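Local structure of type III pantothenate kinase (Campylobacter jejuni, 2NRH) at residues T68-Q71 against D76-A79; P62-D67 against K200-E205; T135-D140 against T146-S151; L171-G176 against F180-F185. The protein probably catalyses the ATP-dependent phosphorylation of pantothenate, the first step of coenzyme A biosynthesis. The protein carries 2 engineered substitutions. All blocks are in the same frame, centred on the assembly; numbering follows the deposited sequence.

Contact 1. Residues T68-Q71 against D76-A79; sequences TIYQ and DRIA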
loop_
_atom_site.group_PDB
_atom_site.type_symbol
_atom_site.label_atom_id
_atom_site.label_comp_id
_atom_site.label_asym_id
_atom_site.label_seq_id
_atom_site.Cartn_x
_atom_site.Cartn_y
_atom_site.Cartn_z
ATOM N N THR B 68 -18.234 11.535 15.385
ATOM C CA THR B 68 -17.853 11.006 14.029
ATOM C C THR B 68 -19.126 10.669 13.193
ATOM O O THR B 68 -20.170 10.388 13.763
ATOM C CB THR B 68 -16.909 9.688 14.143
ATOM O OG1 THR B 68 -16.424 9.327 12.846
ATOM C CG2 THR B 68 -17.659 8.503 14.653
ATOM N N ILE B 69 -19.042 10.679 11.867
ATOM C CA ILE B 69 -20.120 10.140 10.999
ATOM C C ILE B 69 -19.612 8.981 10.138
ATOM O O ILE B 69 -20.259 8.575 9.139
ATOM C CB ILE B 69 -20.711 11.192 10.016
ATOM C CG1 ILE B 69 -19.614 11.851 9.189
ATOM C CG2 ILE B 69 -21.626 12.179 10.753
ATOM C CD1 ILE B 69 -20.149 12.711 8.076
ATOM N N TYR B 70 -18.400 8.547 10.469
ATOM C CA TYR B 70 -17.703 7.466 9.797
ATOM C C TYR B 70 -18.398 6.208 10.207
ATOM O O TYR B 70 -18.312 5.813 11.354
ATOM C CB TYR B 70 -16.222 7.418 10.249
ATOM C CG TYR B 70 -15.316 6.412 9.536
ATOM C CD1 TYR B 70 -14.156 6.836 8.868
ATOM C CD2 TYR B 70 -15.604 5.041 9.547
ATOM C CE1 TYR B 70 -13.313 5.927 8.235
ATOM C CE2 TYR B 70 -14.793 4.131 8.939
ATOM C CZ TYR B 70 -13.641 4.563 8.291
ATOM O OH TYR B 70 -12.830 3.630 7.698
ATOM N N GLN B 71 -19.068 5.574 9.252
ATOM C CA GLN B 71 -19.840 4.356 9.522
ATOM C C GLN B 71 -19.013 3.193 10.093
ATOM O O GLN B 71 -18.043 2.748 9.507
ATOM C CB GLN B 71 -20.535 3.879 8.241
ATOM C CG GLN B 71 -21.323 4.958 7.487
ATOM C CD GLN B 71 -21.816 4.463 6.130
ATOM O OE1 GLN B 71 -21.721 3.257 5.798
ATOM N NE2 GLN B 71 -22.342 5.389 5.323
ATOM N N ASP B 76 -11.063 0.490 18.341
ATOM C CA ASP B 76 -9.614 0.721 18.507
ATOM C C ASP B 76 -9.131 2.102 18.039
ATOM O O ASP B 76 -8.315 2.743 18.688
ATOM C CB ASP B 76 -8.810 -0.398 17.853
ATOM C CG ASP B 76 -9.099 -0.550 16.376
ATOM O OD1 ASP B 76 -10.198 -0.167 15.832
ATOM O OD2 ASP B 76 -8.190 -1.098 15.730
ATOM N N ARG B 77 -9.621 2.547 16.888
ATOM C CA ARG B 77 -9.344 3.902 16.379
ATOM C C ARG B 77 -10.002 4.973 17.265
ATOM O O ARG B 77 -9.384 5.987 17.560
ATOM C CB ARG B 77 -9.822 4.001 14.936
ATOM C CG ARG B 77 -9.039 3.033 14.064
ATOM C CD ARG B 77 -9.590 2.888 12.642
ATOM N NE ARG B 77 -9.550 4.092 11.841
ATOM C CZ ARG B 77 -10.167 4.236 10.672
ATOM N NH1 ARG B 77 -10.807 3.228 10.106
ATOM N NH2 ARG B 77 -10.074 5.373 10.014
ATOM N N ILE B 78 -11.243 4.750 17.688
ATOM C CA ILE B 78 -11.887 5.662 18.600
ATOM C C ILE B 78 -11.021 5.880 19.867
ATOM O O ILE B 78 -10.697 7.015 20.206
ATOM C CB ILE B 78 -13.348 5.213 18.954
ATOM C CG1 ILE B 78 -14.260 5.441 17.761
ATOM C CG2 ILE B 78 -13.876 5.993 20.184
ATOM C CD1 ILE B 78 -15.617 4.778 17.812
ATOM N N ALA B 79 -10.643 4.782 20.533
ATOM C CA ALA B 79 -9.872 4.838 21.746
ATOM C C ALA B 79 -8.521 5.533 21.571
ATOM O O ALA B 79 -8.017 6.154 22.516
ATOM C CB ALA B 79 -9.674 3.406 22.311
#
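With chi1 at -175° the Tyr-70 ring swings out opposite its main-chain nitrogen, on the side of its carbonyl carbon, while the chain of Arg-77 runs extended through chi2 and then bends at chi3 (63°); together these torsions bring the phenol oxygen up to the guanidinium. The pair joins a loop of the type III pantothenate kinase, a member of the ASKHA (actin-like ATPase) fold, to the first turn of helix 75-81. Arg-77 NH1 donates to Tyr-70 OH over 3.2 Å, nearly straight, with the oxygen close to the guanidinium plane. Ring and guanidinium stand almost perpendicular, 85° apart, so the two flat groups do not stack. Arg-77 NH2 passes 3.7 Å from Tyr-70 CE1; its polar partner is Asp-99, in a salt bridge. A long arginine with several N-H groups suits a buried place where both a hydroxyl and a carboxylate must be reached. Both residues are predicted to bind the substrate, and Asp-76, the predicted proton acceptor, precedes Arg-77. Tyr-70 packs on Ala-149 of the second subunit, whose Thr-146 OG1 also hydrogen-bonds to Tyr-70 OH. An ST turn braces the loop: Tyr-70 N donates to Thr-68 OG1 at 3.2 Å.

Contact 2. Residues P62-D67 against K200-E205; sequences PYFLFD and KKIIKE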
loop_
_atom_site.group_PDB
_atom_site.type_symbol
_atom_site.label_atom_id
_atom_site.label_comp_id
_atom_site.label_asym_id
_atom_site.label_seq_id
_atom_site.Cartn_x
_atom_site.Cartn_y
_atom_site.Cartn_z
ATOM N N PRO B 62 -19.290 0.880 25.107
ATOM C CA PRO B 62 -20.511 1.712 25.276
ATOM C C PRO B 62 -20.281 3.067 25.927
ATOM O O PRO B 62 -21.124 3.943 25.768
ATOM C CB PRO B 62 -21.435 0.834 26.163
ATOM C CG PRO B 62 -20.908 -0.635 25.911
ATOM C CD PRO B 62 -19.412 -0.424 25.807
ATOM N N TYR B 63 -19.167 3.252 26.628
ATOM C CA TYR B 63 -18.874 4.504 27.334
ATOM C C TYR B 63 -18.204 5.569 26.471
ATOM O O TYR B 63 -18.141 6.755 26.850
ATOM C CB TYR B 63 -18.049 4.222 28.592
ATOM C CG TYR B 63 -18.785 3.333 29.561
ATOM C CD1 TYR B 63 -19.639 3.887 30.517
ATOM C CD2 TYR B 63 -18.673 1.929 29.505
ATOM C CE1 TYR B 63 -20.326 3.100 31.401
ATOM C CE2 TYR B 63 -19.376 1.122 30.383
ATOM C CZ TYR B 63 -20.198 1.728 31.339
ATOM O OH TYR B 63 -20.931 0.970 32.246
ATOM N N PHE B 64 -17.716 5.152 25.299
ATOM C CA PHE B 64 -16.991 6.064 24.416
ATOM C C PHE B 64 -17.946 6.988 23.693
ATOM O O PHE B 64 -18.660 6.545 22.806
ATOM C CB PHE B 64 -16.136 5.273 23.399
ATOM C CG PHE B 64 -14.749 4.914 23.913
ATOM C CD1 PHE B 64 -13.695 5.815 23.804
ATOM C CD2 PHE B 64 -14.526 3.701 24.516
ATOM C CE1 PHE B 64 -12.463 5.501 24.291
ATOM C CE2 PHE B 64 -13.290 3.377 25.031
ATOM C CZ PHE B 64 -12.253 4.267 24.910
ATOM N N LEU B 65 -17.962 8.275 24.039
ATOM C CA LEU B 65 -18.701 9.249 23.218
ATOM C C LEU B 65 -17.752 10.105 22.336
ATOM O O LEU B 65 -16.896 10.883 22.802
ATOM C CB LEU B 65 -19.712 10.075 24.060
ATOM C CG LEU B 65 -20.559 9.300 25.123
ATOM C CD1 LEU B 65 -21.607 10.153 25.708
ATOM C CD2 LEU B 65 -21.192 7.938 24.643
ATOM N N PHE B 66 -17.914 9.961 21.035
ATOM C CA PHE B 66 -16.918 10.408 20.119
ATOM C C PHE B 66 -17.630 10.919 18.899
ATOM O O PHE B 66 -18.394 10.212 18.311
ATOM C CB PHE B 66 -16.000 9.203 19.809
ATOM C CG PHE B 66 -14.909 9.496 18.844
ATOM C CD1 PHE B 66 -13.824 10.261 19.220
ATOM C CD2 PHE B 66 -14.955 8.963 17.563
ATOM C CE1 PHE B 66 -12.816 10.526 18.336
ATOM C CE2 PHE B 66 -13.949 9.190 16.701
ATOM C CZ PHE B 66 -12.877 10.003 17.068
ATOM N N ASP B 67 -17.388 12.163 18.524
ATOM C CA ASP B 67 -18.169 12.809 17.458
ATOM C C ASP B 67 -17.608 12.495 16.059
ATOM O O ASP B 67 -16.655 13.084 15.634
ATOM C CB ASP B 67 -18.264 14.329 17.721
ATOM C CG ASP B 67 -19.340 15.047 16.861
ATOM O OD1 ASP B 67 -19.868 14.503 15.850
ATOM O OD2 ASP B 67 -19.679 16.211 17.238
ATOM N N LYS B 200 -8.058 4.583 29.741
ATOM C CA LYS B 200 -7.821 5.183 31.047
ATOM C C LYS B 200 -8.799 6.339 31.246
ATOM O O LYS B 200 -9.437 6.440 32.294
ATOM C CB LYS B 200 -6.370 5.713 31.148
ATOM C CG LYS B 200 -5.640 5.234 32.396
ATOM C CD LYS B 200 -4.318 4.556 32.037
ATOM C CE LYS B 200 -3.788 3.652 33.184
ATOM N NZ LYS B 200 -2.265 3.492 33.174
ATOM N N LYS B 201 -8.916 7.191 30.224
ATOM C CA LYS B 201 -9.822 8.338 30.244
ATOM C C LYS B 201 -11.248 7.926 30.434
ATOM O O LYS B 201 -11.976 8.599 31.165
ATOM C CB LYS B 201 -9.686 9.203 28.994
ATOM C CG LYS B 201 -10.646 10.413 28.946
ATOM C CD LYS B 201 -10.330 11.406 27.797
ATOM C CE LYS B 201 -11.657 12.117 27.257
ATOM N NZ LYS B 201 -11.506 13.150 26.129
ATOM N N ILE B 202 -11.672 6.834 29.803
ATOM C CA ILE B 202 -13.067 6.393 29.999
ATOM C C ILE B 202 -13.384 6.084 31.460
ATOM O O ILE B 202 -14.501 6.348 31.935
ATOM C CB ILE B 202 -13.449 5.177 29.118
ATOM C CG1 ILE B 202 -13.817 5.646 27.705
ATOM C CG2 ILE B 202 -14.566 4.297 29.783
ATOM C CD1 ILE B 202 -14.531 6.934 27.617
ATOM N N ILE B 203 -12.392 5.526 32.148
ATOM C CA ILE B 203 -12.545 5.062 33.511
ATOM C C ILE B 203 -12.531 6.234 34.467
ATOM O O ILE B 203 -13.254 6.226 35.455
ATOM C CB ILE B 203 -11.483 4.022 33.862
ATOM C CG1 ILE B 203 -11.811 2.716 33.149
ATOM C CG2 ILE B 203 -11.497 3.687 35.338
ATOM C CD1 ILE B 203 -10.629 1.955 32.641
ATOM N N LYS B 204 -11.747 7.263 34.151
ATOM C CA LYS B 204 -11.682 8.442 34.993
ATOM C C LYS B 204 -12.938 9.285 34.837
ATOM O O LYS B 204 -13.152 10.215 35.616
ATOM C CB LYS B 204 -10.410 9.275 34.728
ATOM C CG LYS B 204 -10.436 10.131 33.445
ATOM C CD LYS B 204 -9.522 11.398 33.493
ATOM C CE LYS B 204 -10.362 12.670 33.817
ATOM N NZ LYS B 204 -11.082 13.227 32.589
ATOM N N GLU B 205 -13.760 8.935 33.848
ATOM C CA GLU B 205 -14.992 9.673 33.482
ATOM C C GLU B 205 -16.265 8.970 33.948
ATOM O O GLU B 205 -17.357 9.528 33.887
ATOM C CB GLU B 205 -15.096 9.867 31.965
ATOM C CG GLU B 205 -14.028 10.728 31.365
ATOM C CD GLU B 205 -14.238 11.056 29.866
ATOM O OE1 GLU B 205 -15.064 10.413 29.135
ATOM O OE2 GLU B 205 -13.547 11.989 29.414
#
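The carbonyl oxygen of Ile-202 is gripped by two groups: the side-chain ND2 of Asn-206 and, weakly, the backbone N of Glu-205, 3.3 Å from Ile-202 O. It lies in the last turn of helix 194-204, near the C-terminal end of the modelled chain of this ASKHA-fold kinase. From that turn the side chain of Ile-202 reaches the loop that follows strand 57-59, without any hydrogen bond between the two segments. Its two branches divide the work. CG1, anti to the carbonyl carbon (chi1 -82°), sits over the centre of one face of the Phe-64 ring in a CH-pi contact, 3.5 Å from the Phe-64 centroid and only 11° off the ring normal. CG2 instead meets Tyr-63 at its CB, 3.7 Å away, while the tyrosine ring turns off from the helix. A beta-branched residue suits this place because it can serve two neighbours at once, and the flat phenylalanine offers a broad apolar surface to the methylene. The Phe-64 ring is further boxed in by Tyr-82, edge-to-face, and by Ile-75 and Ile-78 of helix 75-81, so the contact ties the C-terminal helix to the helix that carries the predicted active site. The end of the isoleucine chain runs on past the ring, leaving Ile-202 CD1 3.7 Å from the backbone oxygen of Tyr-63.

Contact 3. Residues T135-D140 against T146-S151; sequences TQVSLD and TMDALS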
loop_
_atom_site.group_PDB
_atom_site.type_symbol
_atom_site.label_atom_id
_atom_site.label_comp_id
_atom_site.label_asym_id
_atom_site.label_seq_id
_atom_site.Cartn_x
_atom_site.Cartn_y
_atom_site.Cartn_z
ATOM N N THR B 135 15.109 -0.044 5.722
ATOM C CA THR B 135 14.480 0.974 6.596
ATOM C C THR B 135 15.232 2.307 6.600
ATOM O O THR B 135 14.721 3.343 7.060
ATOM C CB THR B 135 14.411 0.519 8.055
ATOM O OG1 THR B 135 15.747 0.322 8.521
ATOM C CG2 THR B 135 13.644 -0.754 8.175
ATOM N N GLN B 136 16.459 2.246 6.102
ATOM C CA GLN B 136 17.390 3.369 6.097
ATOM C C GLN B 136 17.504 3.921 4.703
ATOM O O GLN B 136 18.410 4.703 4.436
ATOM C CB GLN B 136 18.757 2.922 6.629
ATOM C CG GLN B 136 18.687 2.342 8.071
ATOM C CD GLN B 136 18.069 3.324 9.122
ATOM O OE1 GLN B 136 18.527 4.464 9.283
ATOM N NE2 GLN B 136 17.037 2.863 9.835
ATOM N N VAL B 137 16.567 3.522 3.830
ATOM C CA VAL B 137 16.427 4.120 2.494
ATOM C C VAL B 137 16.141 5.625 2.630
ATOM O O VAL B 137 15.402 6.062 3.519
ATOM C CB VAL B 137 15.335 3.399 1.618
ATOM C CG1 VAL B 137 13.907 3.818 2.005
ATOM C CG2 VAL B 137 15.564 3.629 0.122
ATOM N N SER B 138 16.760 6.407 1.757
ATOM C CA SER B 138 16.531 7.835 1.703
ATOM C C SER B 138 15.226 8.181 0.941
ATOM O O SER B 138 14.895 7.557 -0.067
ATOM C CB SER B 138 17.735 8.519 1.037
ATOM O OG SER B 138 17.317 9.642 0.278
ATOM N N LEU B 139 14.533 9.216 1.401
ATOM C CA LEU B 139 13.286 9.615 0.772
ATOM C C LEU B 139 13.461 10.750 -0.207
ATOM O O LEU B 139 12.598 11.023 -1.033
ATOM C CB LEU B 139 12.232 9.921 1.834
ATOM C CG LEU B 139 11.292 8.729 2.138
ATOM C CD1 LEU B 139 11.860 7.315 1.945
ATOM C CD2 LEU B 139 10.653 8.852 3.507
ATOM N N ASP B 140 14.608 11.397 -0.149
ATOM C CA ASP B 140 14.863 12.549 -1.020
ATOM C C ASP B 140 15.880 12.290 -2.151
ATOM O O ASP B 140 16.605 13.206 -2.548
ATOM C CB ASP B 140 15.248 13.758 -0.160
ATOM C CG ASP B 140 14.194 14.062 0.921
ATOM O OD1 ASP B 140 13.030 14.420 0.570
ATOM O OD2 ASP B 140 14.533 13.941 2.115
ATOM N N THR B 146 16.415 -2.600 -6.664
ATOM C CA THR B 146 15.076 -3.085 -6.359
ATOM C C THR B 146 14.645 -3.110 -4.875
ATOM O O THR B 146 13.489 -2.778 -4.576
ATOM C CB THR B 146 14.745 -4.416 -7.083
ATOM O OG1 THR B 146 14.682 -4.166 -8.490
ATOM C CG2 THR B 146 13.398 -4.935 -6.660
ATOM N N MET B 147 15.552 -3.491 -3.972
ATOM C CA MET B 147 15.303 -3.371 -2.531
ATOM C C MET B 147 14.844 -1.949 -2.189
ATOM O O MET B 147 13.890 -1.755 -1.438
ATOM C CB MET B 147 16.565 -3.737 -1.712
ATOM C CG MET B 147 16.567 -3.267 -0.220
ATOM S SD MET B 147 17.815 -4.024 0.920
ATOM C CE MET B 147 17.300 -5.713 0.766
ATOM N N ASP B 148 15.552 -0.968 -2.729
ATOM C CA ASP B 148 15.296 0.415 -2.411
ATOM C C ASP B 148 14.068 0.895 -3.155
ATOM O O ASP B 148 13.348 1.772 -2.648
ATOM C CB ASP B 148 16.517 1.320 -2.722
ATOM C CG ASP B 148 17.636 1.221 -1.674
ATOM O OD1 ASP B 148 18.767 1.662 -2.008
ATOM O OD2 ASP B 148 17.425 0.717 -0.529
ATOM N N ALA B 149 13.825 0.347 -4.345
ATOM C CA ALA B 149 12.654 0.733 -5.125
ATOM C C ALA B 149 11.311 0.385 -4.396
ATOM O O ALA B 149 10.342 1.178 -4.431
ATOM C CB ALA B 149 12.702 0.143 -6.490
ATOM N N LEU B 150 11.309 -0.777 -3.734
ATOM C CA LEU B 150 10.262 -1.214 -2.819
ATOM C C LEU B 150 10.166 -0.394 -1.536
ATOM O O LEU B 150 9.058 0.043 -1.116
ATOM C CB LEU B 150 10.464 -2.696 -2.477
ATOM C CG LEU B 150 10.477 -3.656 -3.699
ATOM C CD1 LEU B 150 10.965 -5.058 -3.316
ATOM C CD2 LEU B 150 9.167 -3.746 -4.532
ATOM N N SER B 151 11.311 -0.192 -0.882
ATOM C CA SER B 151 11.294 0.500 0.399
ATOM C C SER B 151 10.833 1.908 0.228
ATOM O O SER B 151 10.140 2.431 1.089
ATOM C CB SER B 151 12.644 0.463 1.075
ATOM O OG SER B 151 13.135 -0.838 0.928
#
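Van der Waals contact across the segments rests on Val-137, whose two methyls straddle the first turns of helix 146-165 in this ASKHA-fold kinase; the loop that leads toward the helix folds back against it. Val-137 CG1 lies between the backbone N and the carbonyl carbon (chi1 78°), which turns it to Ser-151 CB at 3.7 Å. CG2 goes to the other neighbour, one helical turn earlier, where it touches the carboxylate of Asp-148, 3.5 Å from Asp-148 OD2. Valine suits the spot, being short enough for close approach yet forked enough to fill both positions, and it leans on Phe-155 further along the helix as well. Hydrogen bonds fasten the polar ends to Asn-134, just before the loop segment: its ND2 with Asp-148 OD2, and its backbone N with Ser-151 OG. Polar groups are thus satisfied beside the valine. The same helix also belongs to the dimer interface, where Leu-150 packs on Ile-111 of the second subunit. Small serine also fits close to the helix backbone: Met-147 O accepts from Ser-151 N and, from the opposite face of its carbonyl plane, from Ser-151 OG at 2.6 Å.

Contact 4. Residues L171-G176 against F180-F185; sequences LYFTGG and FLANYF. With SO4 (sulfate ion), chain E.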
loop_
_atom_site.group_PDB
_atom_site.type_symbol
_atom_site.label_atom_id
_atom_site.label_comp_id
_atom_site.label_asym_id
_atom_site.label_seq_id
_atom_site.Cartn_x
_atom_site.Cartn_y
_atom_site.Cartn_z
ATOM N N LEU B 171 0.994 15.539 15.071
ATOM C CA LEU B 171 0.872 14.106 14.812
ATOM C C LEU B 171 1.093 13.313 16.057
ATOM O O LEU B 171 2.018 13.595 16.816
ATOM C CB LEU B 171 1.911 13.632 13.838
ATOM C CG LEU B 171 1.610 13.786 12.371
ATOM C CD1 LEU B 171 2.921 13.809 11.611
ATOM C CD2 LEU B 171 0.775 12.634 11.976
ATOM N N TYR B 172 0.234 12.313 16.264
ATOM C CA TYR B 172 0.449 11.349 17.292
ATOM C C TYR B 172 0.571 9.998 16.573
ATOM O O TYR B 172 -0.098 9.784 15.532
ATOM C CB TYR B 172 -0.701 11.410 18.279
ATOM C CG TYR B 172 -0.885 12.807 18.882
ATOM C CD1 TYR B 172 -0.331 13.113 20.119
ATOM C CD2 TYR B 172 -1.573 13.813 18.198
ATOM C CE1 TYR B 172 -0.480 14.314 20.665
ATOM C CE2 TYR B 172 -1.722 15.051 18.734
ATOM C CZ TYR B 172 -1.161 15.301 19.972
ATOM O OH TYR B 172 -1.289 16.522 20.578
ATOM N N PHE B 173 1.455 9.138 17.093
ATOM C CA PHE B 173 1.784 7.881 16.467
ATOM C C PHE B 173 1.731 6.824 17.533
ATOM O O PHE B 173 2.037 7.112 18.692
ATOM C CB PHE B 173 3.210 7.879 15.874
ATOM C CG PHE B 173 3.287 8.361 14.467
ATOM C CD1 PHE B 173 3.093 7.487 13.404
ATOM C CD2 PHE B 173 3.570 9.688 14.198
ATOM C CE1 PHE B 173 3.153 7.947 12.062
ATOM C CE2 PHE B 173 3.637 10.141 12.897
ATOM C CZ PHE B 173 3.429 9.254 11.811
ATOM N N THR B 174 1.328 5.613 17.132
ATOM C CA THR B 174 1.245 4.466 18.062
ATOM C C THR B 174 1.372 3.196 17.260
ATOM O O THR B 174 1.451 3.243 16.025
ATOM C CB THR B 174 -0.069 4.477 18.992
ATOM O OG1 THR B 174 0.054 3.515 20.049
ATOM C CG2 THR B 174 -1.367 4.243 18.218
ATOM N N GLY B 175 1.454 2.069 17.946
ATOM C CA GLY B 175 1.559 0.790 17.239
ATOM C C GLY B 175 2.997 0.333 17.013
ATOM O O GLY B 175 3.937 1.132 17.156
ATOM N N GLY B 176 3.156 -0.957 16.678
ATOM C CA GLY B 176 4.463 -1.592 16.479
ATOM C C GLY B 176 5.352 -0.860 15.509
ATOM O O GLY B 176 6.557 -0.907 15.653
ATOM N N PHE B 180 9.103 4.227 14.170
ATOM C CA PHE B 180 9.702 4.290 12.866
ATOM C C PHE B 180 9.080 5.365 11.951
ATOM O O PHE B 180 9.789 6.207 11.353
ATOM C CB PHE B 180 9.637 2.925 12.241
ATOM C CG PHE B 180 9.996 2.931 10.818
ATOM C CD1 PHE B 180 11.310 3.175 10.423
ATOM C CD2 PHE B 180 9.038 2.706 9.853
ATOM C CE1 PHE B 180 11.629 3.185 9.098
ATOM C CE2 PHE B 180 9.374 2.750 8.560
ATOM C CZ PHE B 180 10.661 2.974 8.182
ATOM N N LEU B 181 7.753 5.380 11.867
ATOM C CA LEU B 181 7.075 6.393 11.037
ATOM C C LEU B 181 7.177 7.805 11.638
ATOM O O LEU B 181 7.386 8.765 10.913
ATOM C CB LEU B 181 5.627 6.022 10.802
ATOM C CG LEU B 181 5.417 4.754 9.953
ATOM C CD1 LEU B 181 3.929 4.544 9.886
ATOM C CD2 LEU B 181 6.047 4.877 8.525
ATOM N N ALA B 182 7.071 7.904 12.967
ATOM C CA ALA B 182 7.185 9.181 13.664
ATOM C C ALA B 182 8.522 9.918 13.318
ATOM O O ALA B 182 8.521 11.113 12.969
ATOM C CB ALA B 182 7.054 8.951 15.130
ATOM N N ASN B 183 9.637 9.173 13.354
ATOM C CA ASN B 183 10.972 9.685 13.061
ATOM C C ASN B 183 11.087 10.429 11.754
ATOM O O ASN B 183 11.972 11.242 11.621
ATOM C CB ASN B 183 12.044 8.610 13.206
ATOM C CG ASN B 183 12.110 8.065 14.607
ATOM O OD1 ASN B 183 11.570 8.676 15.511
ATOM N ND2 ASN B 183 12.714 6.888 14.799
ATOM N N TYR B 184 10.186 10.247 10.806
ATOM C CA TYR B 184 10.261 11.082 9.595
ATOM C C TYR B 184 9.674 12.496 9.782
ATOM O O TYR B 184 9.593 13.273 8.818
ATOM C CB TYR B 184 9.469 10.469 8.465
ATOM C CG TYR B 184 10.016 9.223 7.822
ATOM C CD1 TYR B 184 11.277 9.194 7.216
ATOM C CD2 TYR B 184 9.226 8.082 7.755
ATOM C CE1 TYR B 184 11.750 8.032 6.592
ATOM C CE2 TYR B 184 9.678 6.924 7.127
ATOM C CZ TYR B 184 10.934 6.904 6.544
ATOM O OH TYR B 184 11.333 5.731 5.967
ATOM N N PHE B 185 9.202 12.814 10.986
ATOM C CA PHE B 185 8.441 14.050 11.174
ATOM C C PHE B 185 8.940 14.811 12.373
ATOM O O PHE B 185 9.289 14.224 13.403
ATOM C CB PHE B 185 6.927 13.758 11.363
ATOM C CG PHE B 185 6.224 13.204 10.118
ATOM C CD1 PHE B 185 5.778 14.050 9.122
ATOM C CD2 PHE B 185 5.988 11.854 9.984
ATOM C CE1 PHE B 185 5.160 13.545 7.984
ATOM C CE2 PHE B 185 5.362 11.340 8.858
ATOM C CZ PHE B 185 4.950 12.179 7.855
HETATM S S SO4 E . 0.761 -3.456 16.863
HETATM O O1 SO4 E . 0.717 -2.025 16.643
HETATM O O2 SO4 E . 2.049 -3.964 16.402
HETATM O O3 SO4 E . 0.612 -3.716 18.301
HETATM O O4 SO4 E . -0.304 -4.107 16.072
HETATM O O HOH W 1 8.680 1.335 15.221
#
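The ring of Phe-173 lies over backbone as much as side chain: the Leu-181 to Ala-182 peptide covers one of its faces, with Ala-182 N 3.8 Å above the ring centre. This is the strand-to-helix packing of a beta-alpha-beta unit (strand 171-174, helix 178-182, strand 188-190). Ala-182 suits so close an approach because its side chain is a single methyl, whose CB rests 3.7 Å from Phe-173 CD2. Leu-181 CB comes in at the CE1 side of the ring, 3.4 Å from Phe-173 CE1. Two residues earlier on the strand, Leu-171 sends CD1 over one face of the Phe-185 ring in a CH-pi contact, 3.9 Å from the Phe-185 centroid and toward the rim. Phe-185 comes into place through a type I beta turn from Ala-182 to Phe-185, and Tyr-159 of helix 146-165 stacks on its ring. Past the strand the backbone opens into a glycine pair. Gly-175, with no side chain, adopts a phi of 93° and leaves its CA side to a sulfate, probably from the crystallisation liquor, which lies beside both glycines. A water links Gly-176 O to Phe-180 N, and Gly-176 N donates to sulfate O1 at 2.7 Å.

Contacts 1 and 2 form one continuous core: Ile-78 CG2 meets Phe-64 CD1 at 3.6 Å, so the helix bearing the predicted proton acceptor is shared, its residues taking part in contact 1 and packing on Phe-64 of contact 2. Contacts 3 and 4 join similarly on the other part of the chain, where Leu-139 CD2 lies 3.4 Å from Tyr-184 CE1. Within one subunit the centres of contacts 1 and 3 are about 33 Å apart, yet dimerisation brings contact 1 of one subunit against contact 3 of the other. Contact 4 approaches the predicted catalytic cleft through its sulfate: sulfate O4 is 8.5 Å from Asp-76 OD2 of contact 1, a placement consistent with a phosphate-binding region.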